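Local atomic coordinates of xyloglucan-specific endo-beta-1,4-glucanase BoGH9A (Bacteroides ovatus, PDB entry 6DHT), a protein that hydrolyses internal beta-1,4-glucosidic linkages in the backbone of xyloglucans, releasing xyloglucan oligosaccharides for degradation by a gut bacterium. Residues 224-229 with 297-302; 349-354 with 391-396; 70-75 with 532-537. All coordinates share one frame; numbering follows the deposited sequence.

Contact 1: residues 224-229 with 297-302; sequences WMLTMQ and LLAAEK
The carboxamide of Q229 meets the helix around A299 with both of its ends, a compact example of how one amide can fasten a turn to a helix. Its NE2 donates to A299 O over 3.1 Å, with an N-H...O angle of 159°. The acceptor lies close to the plane of the amide, while NE2 itself is tilted about 20° from the carbonyl plane of A299. The other end rests on carbon: OE1 comes within 3.3 Å of A299 CB. With CG anti to the backbone N (chi1 -175°) and the chain extended beyond it, the side chain spans the gap between the two backbones and delivers the amide directly to the helix. NE2 also passes 3.9 Å from K302 CB, the two side chains crossing at about a right angle. Beside the amide, L226 CD2 reaches A299 CB at 4.1 Å, so A299 CB is touched by the leucine methyl and the amide oxygen, from directions roughly at right angles.

Q229 closes a type I turn that begins at L226. NE2 also donates to G234 O, its stronger partner, so two carbonyls share the one NH2 group, and K302 sends NZ to E232 O in the same loop; together these bonds tie the chain after the turn to helix 292-309. L226 also packs on F292 and R295 of that helix and on M275 of helix 265-281, while Q229 touches F271. The contact joins the turn L226-Q229, which follows on from helix 213-226, to helix 292-309, with helix 265-281 packed against both.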
loop_
_atom_site.group_PDB
_atom_site.type_symbol
_atom_site.label_atom_id
_atom_site.label_comp_id
_atom_site.label_asym_id
_atom_site.label_seq_id
_atom_site.Cartn_x
_atom_site.Cartn_y
_atom_site.Cartn_z
ATOM N N TRP A 224 -6.284 -1.127 18.189
ATOM C CA TRP A 224 -5.152 -0.435 18.801
ATOM C C TRP A 224 -5.292 1.093 18.684
ATOM O O TRP A 224 -5.051 1.824 19.652
ATOM C CB TRP A 224 -3.812 -0.881 18.188
ATOM C CG TRP A 224 -2.748 0.076 18.554
ATOM C CD1 TRP A 224 -2.284 0.318 19.809
ATOM C CD2 TRP A 224 -2.074 1.006 17.698
ATOM N NE1 TRP A 224 -1.344 1.306 19.783
ATOM C CE2 TRP A 224 -1.206 1.763 18.499
ATOM C CE3 TRP A 224 -2.106 1.262 16.324
ATOM C CZ2 TRP A 224 -0.386 2.745 17.971
ATOM C CZ3 TRP A 224 -1.283 2.234 15.811
ATOM C CH2 TRP A 224 -0.447 2.964 16.618
ATOM N N MET A 225 -5.664 1.594 17.501
ATOM C CA MET A 225 -5.754 3.038 17.286
ATOM C C MET A 225 -6.665 3.715 18.318
ATOM O O MET A 225 -6.347 4.801 18.788
ATOM C CB MET A 225 -6.247 3.344 15.863
ATOM C CG MET A 225 -5.264 2.980 14.795
ATOM S SD MET A 225 -5.831 3.426 13.140
ATOM C CE MET A 225 -5.425 5.161 13.100
ATOM N N LEU A 226 -7.785 3.081 18.646
ATOM C CA LEU A 226 -8.700 3.610 19.665
ATOM C C LEU A 226 -7.978 3.928 20.979
ATOM O O LEU A 226 -8.304 4.920 21.640
ATOM C CB LEU A 226 -9.843 2.627 19.906
ATOM C CG LEU A 226 -10.831 2.477 18.751
ATOM C CD1 LEU A 226 -11.783 1.361 19.075
ATOM C CD2 LEU A 226 -11.634 3.743 18.514
ATOM N N THR A 227 -6.997 3.103 21.341
ATOM C CA THR A 227 -6.254 3.283 22.598
ATOM C C THR A 227 -5.260 4.446 22.562
ATOM O O THR A 227 -4.685 4.816 23.592
ATOM C CB THR A 227 -5.488 2.004 23.015
ATOM O OG1 THR A 227 -4.314 1.824 22.203
ATOM C CG2 THR A 227 -6.383 0.777 22.944
ATOM N N MET A 228 -5.044 5.031 21.394
ATOM C CA MET A 228 -4.118 6.136 21.226
ATOM C C MET A 228 -4.783 7.501 21.349
ATOM O O MET A 228 -4.115 8.524 21.135
ATOM C CB MET A 228 -3.394 6.002 19.885
ATOM C CG MET A 228 -2.458 4.822 19.854
ATOM S SD MET A 228 -0.939 5.083 20.754
ATOM C CE MET A 228 -0.123 6.132 19.614
ATOM N N GLN A 229 -6.084 7.494 21.653
ATOM C CA GLN A 229 -6.855 8.708 21.876
ATOM C C GLN A 229 -6.981 8.994 23.375
ATOM O O GLN A 229 -7.410 8.129 24.124
ATOM C CB GLN A 229 -8.249 8.563 21.268
ATOM C CG GLN A 229 -9.067 9.842 21.366
ATOM C CD GLN A 229 -10.331 9.801 20.547
ATOM O OE1 GLN A 229 -11.083 8.840 20.598
ATOM N NE2 GLN A 229 -10.591 10.879 19.838
ATOM N N LEU A 297 -17.296 6.226 15.398
ATOM C CA LEU A 297 -17.819 7.517 14.979
ATOM C C LEU A 297 -17.701 8.560 16.104
ATOM O O LEU A 297 -17.263 9.690 15.881
ATOM C CB LEU A 297 -19.266 7.386 14.483
ATOM C CG LEU A 297 -19.833 8.675 13.903
ATOM C CD1 LEU A 297 -19.034 9.157 12.702
ATOM C CD2 LEU A 297 -21.299 8.481 13.548
ATOM N N LEU A 298 -18.019 8.157 17.322
ATOM C CA LEU A 298 -17.892 9.068 18.460
ATOM C C LEU A 298 -16.448 9.506 18.614
ATOM O O LEU A 298 -16.144 10.691 18.761
ATOM C CB LEU A 298 -18.359 8.375 19.742
ATOM C CG LEU A 298 -19.872 8.233 19.906
ATOM C CD1 LEU A 298 -20.216 7.283 21.045
ATOM C CD2 LEU A 298 -20.496 9.588 20.149
ATOM N N ALA A 299 -15.528 8.549 18.484
ATOM C CA ALA A 299 -14.106 8.828 18.602
ATOM C C ALA A 299 -13.614 9.760 17.506
ATOM O O ALA A 299 -12.791 10.649 17.733
ATOM C CB ALA A 299 -13.318 7.530 18.560
ATOM N N ALA A 300 -14.111 9.526 16.290
ATOM C CA ALA A 300 -13.745 10.359 15.153
ATOM C C ALA A 300 -14.113 11.823 15.341
ATOM O O ALA A 300 -13.319 12.710 15.050
ATOM C CB ALA A 300 -14.423 9.827 13.884
ATOM N N GLU A 301 -15.330 12.056 15.836
ATOM C CA GLU A 301 -15.828 13.416 16.004
ATOM C C GLU A 301 -15.028 14.133 17.095
ATOM O O GLU A 301 -14.649 15.288 16.930
ATOM C CB GLU A 301 -17.343 13.412 16.284
ATOM C CG GLU A 301 -18.160 12.889 15.085
ATOM C CD GLU A 301 -19.627 13.275 15.099
ATOM O OE1 GLU A 301 -20.456 12.442 15.513
ATOM O OE2 GLU A 301 -19.949 14.398 14.655
ATOM N N LYS A 302 -14.667 13.405 18.149
ATOM C CA LYS A 302 -13.830 13.979 19.199
ATOM C C LYS A 302 -12.416 14.290 18.680
ATOM O O LYS A 302 -11.824 15.306 19.022
ATOM C CB LYS A 302 -13.745 13.044 20.413
ATOM C CG LYS A 302 -15.000 13.005 21.284
ATOM C CD LYS A 302 -14.714 12.457 22.679
ATOM C CE LYS A 302 -13.893 13.444 23.527
ATOM N NZ LYS A 302 -13.565 12.910 24.882
#

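Contact 2: residues 349-354 with 391-396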
loop_
_atom_site.group_PDB
_atom_site.type_symbol
_atom_site.label_atom_id
_atom_site.label_comp_id
_atom_site.label_asym_id
_atom_site.label_seq_id
_atom_site.Cartn_x
_atom_site.Cartn_y
_atom_site.Cartn_z
ATOM N N LEU A 349 -16.355 12.364 7.515
ATOM C CA LEU A 349 -17.353 12.709 8.519
ATOM C C LEU A 349 -18.658 13.169 7.881
ATOM O O LEU A 349 -19.725 12.822 8.352
ATOM C CB LEU A 349 -16.804 13.750 9.496
ATOM C CG LEU A 349 -15.925 13.084 10.572
ATOM C CD1 LEU A 349 -14.987 14.072 11.236
ATOM C CD2 LEU A 349 -16.759 12.320 11.605
ATOM N N TYR A 350 -18.562 13.907 6.785
ATOM C CA TYR A 350 -19.763 14.260 6.034
ATOM C C TYR A 350 -20.511 13.014 5.551
ATOM O O TYR A 350 -21.741 12.924 5.674
ATOM C CB TYR A 350 -19.423 15.147 4.850
ATOM C CG TYR A 350 -20.607 15.548 3.975
ATOM C CD1 TYR A 350 -21.779 16.054 4.537
ATOM C CD2 TYR A 350 -20.541 15.455 2.592
ATOM C CE1 TYR A 350 -22.854 16.439 3.741
ATOM C CE2 TYR A 350 -21.597 15.856 1.796
ATOM C CZ TYR A 350 -22.754 16.341 2.376
ATOM O OH TYR A 350 -23.813 16.735 1.580
ATOM N N PHE A 351 -19.801 12.047 4.978
ATOM C CA PHE A 351 -20.491 10.869 4.455
ATOM C C PHE A 351 -21.020 9.953 5.551
ATOM O O PHE A 351 -22.052 9.311 5.377
ATOM C CB PHE A 351 -19.608 10.117 3.444
ATOM C CG PHE A 351 -19.385 10.907 2.178
ATOM C CD1 PHE A 351 -20.474 11.367 1.436
ATOM C CD2 PHE A 351 -18.116 11.224 1.751
ATOM C CE1 PHE A 351 -20.284 12.122 0.309
ATOM C CE2 PHE A 351 -17.918 11.979 0.613
ATOM C CZ PHE A 351 -19.005 12.423 -0.117
ATOM N N SER A 352 -20.374 9.944 6.709
ATOM C CA SER A 352 -20.869 9.133 7.814
ATOM C C SER A 352 -21.994 9.778 8.647
ATOM O O SER A 352 -22.786 9.054 9.227
ATOM C CB SER A 352 -19.737 8.758 8.751
ATOM O OG SER A 352 -18.766 7.987 8.037
ATOM N N THR A 353 -22.049 11.107 8.694
ATOM C CA THR A 353 -23.034 11.794 9.542
ATOM C C THR A 353 -24.071 12.565 8.748
ATOM O O THR A 353 -25.152 12.855 9.270
ATOM C CB THR A 353 -22.379 12.802 10.521
ATOM O OG1 THR A 353 -21.897 13.951 9.815
ATOM C CG2 THR A 353 -21.270 12.153 11.333
ATOM N N GLY A 354 -23.740 12.946 7.522
ATOM C CA GLY A 354 -24.625 13.769 6.718
ATOM C C GLY A 354 -24.604 15.239 7.079
ATOM O O GLY A 354 -25.286 16.036 6.428
ATOM N N ARG A 391 -23.929 6.322 -4.051
ATOM C CA ARG A 391 -24.255 7.367 -3.101
ATOM C C ARG A 391 -25.005 8.460 -3.832
ATOM O O ARG A 391 -24.478 9.045 -4.780
ATOM C CB ARG A 391 -22.979 7.930 -2.486
ATOM C CG ARG A 391 -23.146 8.300 -1.034
ATOM C CD ARG A 391 -21.936 9.030 -0.515
ATOM N NE ARG A 391 -21.184 8.207 0.430
ATOM C CZ ARG A 391 -19.904 7.882 0.294
ATOM N NH1 ARG A 391 -19.202 8.321 -0.733
ATOM N NH2 ARG A 391 -19.323 7.128 1.205
ATOM N N GLU A 392 -26.232 8.729 -3.392
ATOM C CA GLU A 392 -27.133 9.654 -4.079
ATOM C C GLU A 392 -26.869 11.123 -3.745
ATOM O O GLU A 392 -27.512 11.692 -2.857
ATOM C CB GLU A 392 -28.580 9.315 -3.727
ATOM C CG GLU A 392 -29.005 7.913 -4.145
ATOM C CD GLU A 392 -30.493 7.675 -3.955
ATOM O OE1 GLU A 392 -31.186 8.597 -3.475
ATOM O OE2 GLU A 392 -30.970 6.568 -4.290
ATOM N N LEU A 393 -25.957 11.748 -4.486
ATOM C CA LEU A 393 -25.547 13.112 -4.193
ATOM C C LEU A 393 -26.504 14.150 -4.773
ATOM O O LEU A 393 -27.012 13.989 -5.890
ATOM C CB LEU A 393 -24.141 13.377 -4.722
ATOM C CG LEU A 393 -23.035 12.523 -4.101
ATOM C CD1 LEU A 393 -21.736 12.837 -4.791
ATOM C CD2 LEU A 393 -22.933 12.767 -2.596
ATOM N N ASN A 394 -26.737 15.211 -4.010
ATOM C CA ASN A 394 -27.535 16.330 -4.491
ATOM C C ASN A 394 -26.809 17.139 -5.560
ATOM O O ASN A 394 -25.656 16.837 -5.906
ATOM C CB ASN A 394 -27.994 17.183 -3.306
ATOM C CG ASN A 394 -26.870 17.937 -2.627
ATOM O OD1 ASN A 394 -25.795 18.112 -3.179
ATOM N ND2 ASN A 394 -27.141 18.421 -1.417
ATOM N N GLU A 395 -27.459 18.151 -6.114
ATOM C CA GLU A 395 -26.903 18.895 -7.231
ATOM C C GLU A 395 -25.530 19.495 -6.921
ATOM O O GLU A 395 -24.591 19.333 -7.708
ATOM C CB GLU A 395 -27.871 20.003 -7.694
ATOM C CG GLU A 395 -27.346 20.731 -8.909
ATOM C CD GLU A 395 -28.235 21.864 -9.374
ATOM O OE1 GLU A 395 -29.344 22.038 -8.814
ATOM O OE2 GLU A 395 -27.820 22.568 -10.318
ATOM N N ALA A 396 -25.394 20.164 -5.784
ATOM C CA ALA A 396 -24.145 20.826 -5.440
ATOM C C ALA A 396 -23.048 19.776 -5.222
ATOM O O ALA A 396 -21.903 19.976 -5.628
ATOM C CB ALA A 396 -24.321 21.682 -4.191
#
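The last turn of helix 339-353 faces the extended chain that leads into helix 395-416, the backbones coming nearest at F351 and R391, whose CA atoms are 9.1 Å apart. The guanidinium of R391 lies flat on one face of the F351 ring, the two planes only 16° apart. CZ stands 3.9 Å from the ring centroid and 25° off the ring normal, a cation-pi stack with the charge held over the face. The aliphatic part takes part as well: R391 CD sits 3.4 Å from F351 CD1, at the rim. The chain bends at chi3 (-110°), which lays the guanidinium along the ring.

At the ring edge, close to its plane, L393 CD2 approaches F351 CE1 at 4.0 Å. Y350 CD2 lies by the rim of the face opposite the arginine, and W386 meets F351 edge-to-face. The family 9 catalytic domain is an (alpha/alpha)6 barrel, and here the stack ties the C-terminal turn of helix 339-353 to the loop leading into helix 395-416. N394 is the N-cap of helix 395-416, its OD1 accepting from D397 N, and D397 in turn takes a hydrogen bond from Y350 OH. R280 of helix 265-281 packs against both F351 and R391, and R391 NH1 has a weak hydrogen bond to A385 O.

Contact 3: residues 70-75 with 532-537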
loop_
_atom_site.group_PDB
_atom_site.type_symbol
_atom_site.label_atom_id
_atom_site.label_comp_id
_atom_site.label_asym_id
_atom_site.label_seq_id
_atom_site.Cartn_x
_atom_site.Cartn_y
_atom_site.Cartn_z
ATOM N N LYS A 70 21.332 0.659 -23.108
ATOM C CA LYS A 70 20.770 -0.645 -23.446
ATOM C C LYS A 70 19.625 -0.472 -24.432
ATOM O O LYS A 70 18.819 0.455 -24.300
ATOM C CB LYS A 70 20.227 -1.360 -22.201
ATOM C CG LYS A 70 21.238 -1.899 -21.210
ATOM C CD LYS A 70 20.513 -2.247 -19.911
ATOM C CE LYS A 70 21.370 -3.008 -18.940
ATOM N NZ LYS A 70 20.602 -3.347 -17.701
ATOM N N THR A 71 19.538 -1.382 -25.399
ATOM C CA THR A 71 18.421 -1.443 -26.321
ATOM C C THR A 71 17.374 -2.368 -25.720
ATOM O O THR A 71 17.629 -3.553 -25.508
ATOM C CB THR A 71 18.819 -2.011 -27.704
ATOM O OG1 THR A 71 19.729 -1.111 -28.352
ATOM C CG2 THR A 71 17.609 -2.195 -28.602
ATOM N N ARG A 72 16.189 -1.828 -25.446
ATOM C CA ARG A 72 15.095 -2.626 -24.916
ATOM C C ARG A 72 14.129 -2.973 -26.042
ATOM O O ARG A 72 13.625 -2.081 -26.716
ATOM C CB ARG A 72 14.392 -1.829 -23.819
ATOM C CG ARG A 72 15.005 -1.978 -22.454
ATOM C CD ARG A 72 16.440 -1.452 -22.305
ATOM N NE ARG A 72 16.875 -1.652 -20.925
ATOM C CZ ARG A 72 16.972 -0.699 -20.000
ATOM N NH1 ARG A 72 17.293 -1.014 -18.756
ATOM N NH2 ARG A 72 16.758 0.579 -20.296
ATOM N N THR A 73 13.844 -4.260 -26.241
ATOM C CA THR A 73 13.003 -4.707 -27.345
ATOM C C THR A 73 11.672 -5.236 -26.817
ATOM O O THR A 73 11.640 -6.122 -25.971
ATOM C CB THR A 73 13.709 -5.814 -28.170
ATOM O OG1 THR A 73 15.007 -5.351 -28.551
ATOM C CG2 THR A 73 12.905 -6.192 -29.407
ATOM N N THR A 74 10.583 -4.707 -27.357
ATOM C CA THR A 74 9.246 -5.102 -26.946
ATOM C C THR A 74 8.756 -6.307 -27.728
ATOM O O THR A 74 8.821 -6.338 -28.966
ATOM C CB THR A 74 8.313 -3.912 -27.120
ATOM O OG1 THR A 74 8.711 -2.889 -26.202
ATOM C CG2 THR A 74 6.844 -4.298 -26.884
ATOM N N LEU A 75 8.270 -7.300 -26.992
ATOM C CA LEU A 75 7.698 -8.509 -27.543
ATOM C C LEU A 75 6.220 -8.561 -27.180
ATOM O O LEU A 75 5.892 -8.775 -26.014
ATOM C CB LEU A 75 8.406 -9.717 -26.942
ATOM C CG LEU A 75 9.927 -9.618 -26.847
ATOM C CD1 LEU A 75 10.492 -10.899 -26.260
ATOM C CD2 LEU A 75 10.593 -9.335 -28.229
ATOM N N SER A 532 22.608 3.819 -13.402
ATOM C CA SER A 532 21.214 3.876 -13.830
ATOM C C SER A 532 20.264 3.896 -12.618
ATOM O O SER A 532 20.301 2.991 -11.783
ATOM C CB SER A 532 20.889 2.685 -14.728
ATOM O OG SER A 532 21.529 2.796 -15.992
ATOM N N PRO A 533 19.415 4.933 -12.514
ATOM C CA PRO A 533 18.528 5.050 -11.354
ATOM C C PRO A 533 17.605 3.851 -11.166
ATOM O O PRO A 533 17.334 3.519 -10.005
ATOM C CB PRO A 533 17.676 6.289 -11.671
ATOM C CG PRO A 533 18.332 6.977 -12.728
ATOM C CD PRO A 533 19.157 5.999 -13.492
ATOM N N ASP A 534 17.143 3.236 -12.254
ATOM C CA ASP A 534 16.212 2.104 -12.160
ATOM C C ASP A 534 16.906 0.784 -11.813
ATOM O O ASP A 534 16.266 -0.266 -11.690
ATOM C CB ASP A 534 15.321 1.989 -13.409
ATOM C CG ASP A 534 16.084 1.876 -14.716
ATOM O OD1 ASP A 534 17.324 2.070 -14.735
ATOM O OD2 ASP A 534 15.437 1.609 -15.746
ATOM N N GLU A 535 18.227 0.843 -11.646
ATOM C CA GLU A 535 19.009 -0.316 -11.263
ATOM C C GLU A 535 19.667 -0.126 -9.890
ATOM O O GLU A 535 20.434 -0.981 -9.428
ATOM C CB GLU A 535 20.071 -0.573 -12.341
ATOM C CG GLU A 535 19.494 -0.916 -13.715
ATOM C CD GLU A 535 20.570 -1.180 -14.763
ATOM O OE1 GLU A 535 21.761 -1.261 -14.394
ATOM O OE2 GLU A 535 20.222 -1.299 -15.951
ATOM N N SER A 536 19.357 0.990 -9.231
ATOM C CA SER A 536 19.900 1.296 -7.912
ATOM C C SER A 536 19.161 0.558 -6.804
ATOM O O SER A 536 18.599 1.176 -5.901
ATOM C CB SER A 536 19.855 2.794 -7.628
ATOM O OG SER A 536 20.654 3.485 -8.572
ATOM N N TYR A 537 19.237 -0.763 -6.862
ATOM C CA TYR A 537 18.527 -1.653 -5.956
ATOM C C TYR A 537 19.508 -2.751 -5.527
ATOM O O TYR A 537 20.203 -3.310 -6.370
ATOM C CB TYR A 537 17.272 -2.263 -6.666
ATOM C CG TYR A 537 16.694 -3.407 -5.877
ATOM C CD1 TYR A 537 15.954 -3.162 -4.729
ATOM C CD2 TYR A 537 16.931 -4.725 -6.234
ATOM C CE1 TYR A 537 15.484 -4.183 -3.962
ATOM C CE2 TYR A 537 16.483 -5.768 -5.445
ATOM C CZ TYR A 537 15.727 -5.478 -4.325
ATOM O OH TYR A 537 15.295 -6.492 -3.504
HETATM O O HOH W 1 23.240 -2.945 -16.447
HETATM O O HOH W 2 15.676 2.396 -18.324
HETATM O O HOH W 3 18.446 0.708 -16.903
#
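K70 and E535 approach from opposite directions and meet in a salt bridge, NZ to OE2 at 2.7 Å. The ammonium stands above the carboxylate plane, about 40° out of it. Both side chains are extended beyond CG, which lets each span its half of the gap between segments whose nearest CA atoms, those of K70 and S532, are 10.6 Å apart. One water doubles the bridge, accepting from K70 NZ and donating to E535 OE1, so both carboxylate oxygens are tied to the same lysine.

R72 NH1 is 4.1 Å from E535 OE2, too far for a direct salt bridge, and a second water fills the step: it accepts from R72 NH1 at 2.8 Å and donates to D534 OD1 and E535 OE2. A third accepts from R72 NH2 and gives its hydrogen to D534 OD2 at 2.7 Å. The guanidinium and the E535 carboxylate are turned 76° from each other, and K70 CB lies 3.6 Å above the R72 guanidinium plane, toward the rim of that face.

D36 forms salt bridges with K70 NZ and R72 NE and probably orients both; W67 NE1, also of the N-terminal domain, donates directly to D534 OD1. The basic pair belongs to the Ig-like N-terminal domain, R72 on strand 72-76 and K70 two residues earlier; the acidic pair sits on a 3-10 segment of the family 9 domain. Two basic groups among three carboxylates probably offset much of one another's charge at the domain interface, where a single direct ion pair is supplemented by the W67 bond and by ordered water.

Overall arrangement
Contacts 1 and 2 are neighbours within the family 9 domain, their centres 22 Å apart, and they touch through helices 292-309 and 339-353: E301 CG packs on L349 CD2 at 3.8 Å, and L297 CD1 reaches T353 CG2 at 4.0 Å. They follow one another along the chain. Contact 3 belongs to another level of the architecture, joining the N-terminal domain to the family 9 domain across 456 intervening residues, a span that includes both other contacts. Its centre is about 47 Å from each of theirs, on the other side of the chain's centre. All three lie away from the predicted catalytic residues and the calcium and magnesium sites.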